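Local coordinates for protein glutathione S-transferase (Ceriporiopsis subvermispora, PDB 6J3F) that binds glutathione and probably catalyses glutathione transfer, perhaps including glutathione-dependent ether cleavage, at residues Asn3-Tyr8 with Pro72-Pro77. Numbering follows the deposited sequence.
Sequences NVIQFY and PVIHDP
The ring of Tyr8 meets Val73 edge-on: the carbonyl O of Val73 lies in the ring plane, 3.4 Å from CD1 of Tyr8, while CA of Ile74 and N of His75 lie farther along the same rim. Phe7 works on the opposite surface of the sheet. With CG anti to the backbone N (chi1 169°), its ring swings beside its own carbonyl, and CE1 of Phe7 reaches CB of Pro72 at 3.5 Å, again at the edge; CG2 of Ile74 approaches CD1 of Phe7 obliquely.

The strands themselves run antiparallel. Gln6 and His75 form a hydrogen-bonded pair, each N donating to the other's O at 2.9 Å, both in the carbonyl plane. Phe7 and Ile74 are the non-hydrogen-bonded pair that follows, and Tyr8 N adds a nearly straight bond to Val73 O (177°). Ile5 packs CG2 on CB of Ile74 at 3.8 Å and lays CG1 beside the carboxylate of Asp76, whose OD2 is hydrogen-bonded by Tyr92 and Tyr97. Cutting Ile5 back to an alanine would remove CG1, CG2 and CD1 and is likely to leave a gap beside Ile74 and the Asp76 carboxylate. At the far end, CG of Pro77 closes on O of Val4 at 3.2 Å.

The pair illustrates the core of a thioredoxin-like glutathione-binding domain, in which Pro72, preceded by a cis peptide bond, touches bound glutathione. Strand 5-9 is flanked on its other side by the parallel strand 38-42, and strand 73-76 by the antiparallel strand 81-84, so the pair forms the middle of the four-stranded sheet. Phe7 and Pro72 rest on helix 22-34, while Ile74 packs against Ile89, Tyr92 and Leu93 of helix 86-96.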
loop_
_atom_site.group_PDB
_atom_site.type_symbol
_atom_site.label_atom_id
_atom_site.label_comp_id
_atom_site.label_asym_id
_atom_site.label_seq_id
_atom_site.Cartn_x
_atom_site.Cartn_y
_atom_site.Cartn_z
ATOM N N ASN A 3 35.023 4.090 -15.221
ATOM C CA ASN A 3 34.068 4.728 -16.131
ATOM C C ASN A 3 32.683 4.042 -16.110
ATOM O O ASN A 3 31.768 4.461 -16.825
ATOM C CB ASN A 3 34.633 4.745 -17.561
ATOM C CG ASN A 3 33.894 5.727 -18.486
ATOM O OD1 ASN A 3 33.169 6.618 -18.023
ATOM N ND2 ASN A 3 34.090 5.570 -19.800
ATOM N N VAL A 4 32.521 2.996 -15.289
ATOM C CA VAL A 4 31.228 2.317 -15.135
ATOM C C VAL A 4 30.454 2.920 -13.972
ATOM O O VAL A 4 31.007 3.694 -13.182
ATOM C CB VAL A 4 31.382 0.800 -14.911
ATOM C CG1 VAL A 4 31.595 0.082 -16.229
ATOM C CG2 VAL A 4 32.518 0.507 -13.919
ATOM N N ILE A 5 29.173 2.560 -13.849
ATOM C CA ILE A 5 28.404 3.000 -12.693
ATOM C C ILE A 5 29.003 2.389 -11.434
ATOM O O ILE A 5 29.394 1.211 -11.406
ATOM C CB ILE A 5 26.917 2.634 -12.850
ATOM C CG1 ILE A 5 26.318 3.399 -14.017
ATOM C CG2 ILE A 5 26.122 2.944 -11.570
ATOM C CD1 ILE A 5 24.923 2.989 -14.354
ATOM N N GLN A 6 29.112 3.207 -10.392
ATOM C CA GLN A 6 29.583 2.754 -9.092
ATOM C C GLN A 6 28.391 2.565 -8.166
ATOM O O GLN A 6 27.610 3.498 -7.938
ATOM C CB GLN A 6 30.597 3.729 -8.505
ATOM C CG GLN A 6 31.871 3.706 -9.303
ATOM C CD GLN A 6 32.387 5.080 -9.531
ATOM O OE1 GLN A 6 32.536 5.854 -8.577
ATOM N NE2 GLN A 6 32.653 5.419 -10.799
ATOM N N PHE A 7 28.269 1.354 -7.642
ATOM C CA PHE A 7 27.144 0.916 -6.838
ATOM C C PHE A 7 27.646 0.681 -5.419
ATOM O O PHE A 7 28.506 -0.178 -5.198
ATOM C CB PHE A 7 26.546 -0.348 -7.456
ATOM C CG PHE A 7 25.558 -1.052 -6.590
ATOM C CD1 PHE A 7 24.452 -0.384 -6.088
ATOM C CD2 PHE A 7 25.709 -2.402 -6.313
ATOM C CE1 PHE A 7 23.527 -1.041 -5.300
ATOM C CE2 PHE A 7 24.791 -3.072 -5.527
ATOM C CZ PHE A 7 23.698 -2.392 -5.015
ATOM N N TYR A 8 27.117 1.446 -4.467
ATOM C CA TYR A 8 27.581 1.419 -3.084
ATOM C C TYR A 8 26.722 0.449 -2.280
ATOM O O TYR A 8 25.494 0.601 -2.232
ATOM C CB TYR A 8 27.537 2.828 -2.492
ATOM C CG TYR A 8 28.467 3.778 -3.223
ATOM C CD1 TYR A 8 28.173 4.236 -4.506
ATOM C CD2 TYR A 8 29.653 4.203 -2.642
ATOM C CE1 TYR A 8 29.047 5.097 -5.187
ATOM C CE2 TYR A 8 30.506 5.078 -3.296
ATOM C CZ TYR A 8 30.222 5.497 -4.573
ATOM O OH TYR A 8 31.098 6.347 -5.214
ATOM N N PRO A 72 21.108 1.586 -0.875
ATOM C CA PRO A 72 22.076 1.738 -1.964
ATOM C C PRO A 72 22.163 3.140 -2.476
ATOM O O PRO A 72 21.241 3.913 -2.256
ATOM C CB PRO A 72 21.522 0.821 -3.052
ATOM C CG PRO A 72 20.043 0.840 -2.818
ATOM C CD PRO A 72 19.843 0.995 -1.339
ATOM N N VAL A 73 23.275 3.438 -3.143
ATOM C CA VAL A 73 23.468 4.660 -3.913
ATOM C C VAL A 73 24.235 4.280 -5.171
ATOM O O VAL A 73 25.015 3.325 -5.175
ATOM C CB VAL A 73 24.226 5.724 -3.097
ATOM C CG1 VAL A 73 24.733 6.850 -3.977
ATOM C CG2 VAL A 73 23.337 6.269 -1.998
ATOM N N ILE A 74 23.986 4.998 -6.263
ATOM C CA ILE A 74 24.824 4.836 -7.441
ATOM C C ILE A 74 25.350 6.196 -7.859
ATOM O O ILE A 74 24.686 7.222 -7.675
ATOM C CB ILE A 74 24.097 4.156 -8.627
ATOM C CG1 ILE A 74 22.936 5.015 -9.119
ATOM C CG2 ILE A 74 23.680 2.736 -8.253
ATOM C CD1 ILE A 74 22.546 4.748 -10.544
ATOM N N HIS A 75 26.563 6.193 -8.414
ATOM C CA HIS A 75 27.118 7.333 -9.133
ATOM C C HIS A 75 27.368 6.918 -10.572
ATOM O O HIS A 75 28.003 5.889 -10.822
ATOM C CB HIS A 75 28.427 7.845 -8.521
ATOM C CG HIS A 75 29.046 8.966 -9.300
ATOM N ND1 HIS A 75 28.577 10.263 -9.239
ATOM C CD2 HIS A 75 30.074 8.981 -10.183
ATOM C CE1 HIS A 75 29.292 11.029 -10.044
ATOM N NE2 HIS A 75 30.210 10.277 -10.624
ATOM N N ASP A 76 26.886 7.738 -11.508
ATOM C CA ASP A 76 26.956 7.493 -12.948
ATOM C C ASP A 76 27.996 8.414 -13.584
ATOM O O ASP A 76 27.668 9.552 -13.954
ATOM C CB ASP A 76 25.581 7.725 -13.573
ATOM C CG ASP A 76 25.435 7.081 -14.933
ATOM O OD1 ASP A 76 26.464 6.716 -15.540
ATOM O OD2 ASP A 76 24.281 6.946 -15.389
ATOM N N PRO A 77 29.261 7.982 -13.737
ATOM C CA PRO A 77 30.265 8.893 -14.317
ATOM C C PRO A 77 29.881 9.370 -15.698
ATOM O O PRO A 77 30.228 10.494 -16.077
ATOM C CB PRO A 77 31.550 8.047 -14.338
ATOM C CG PRO A 77 31.075 6.637 -14.333
ATOM C CD PRO A 77 29.814 6.635 -13.508
#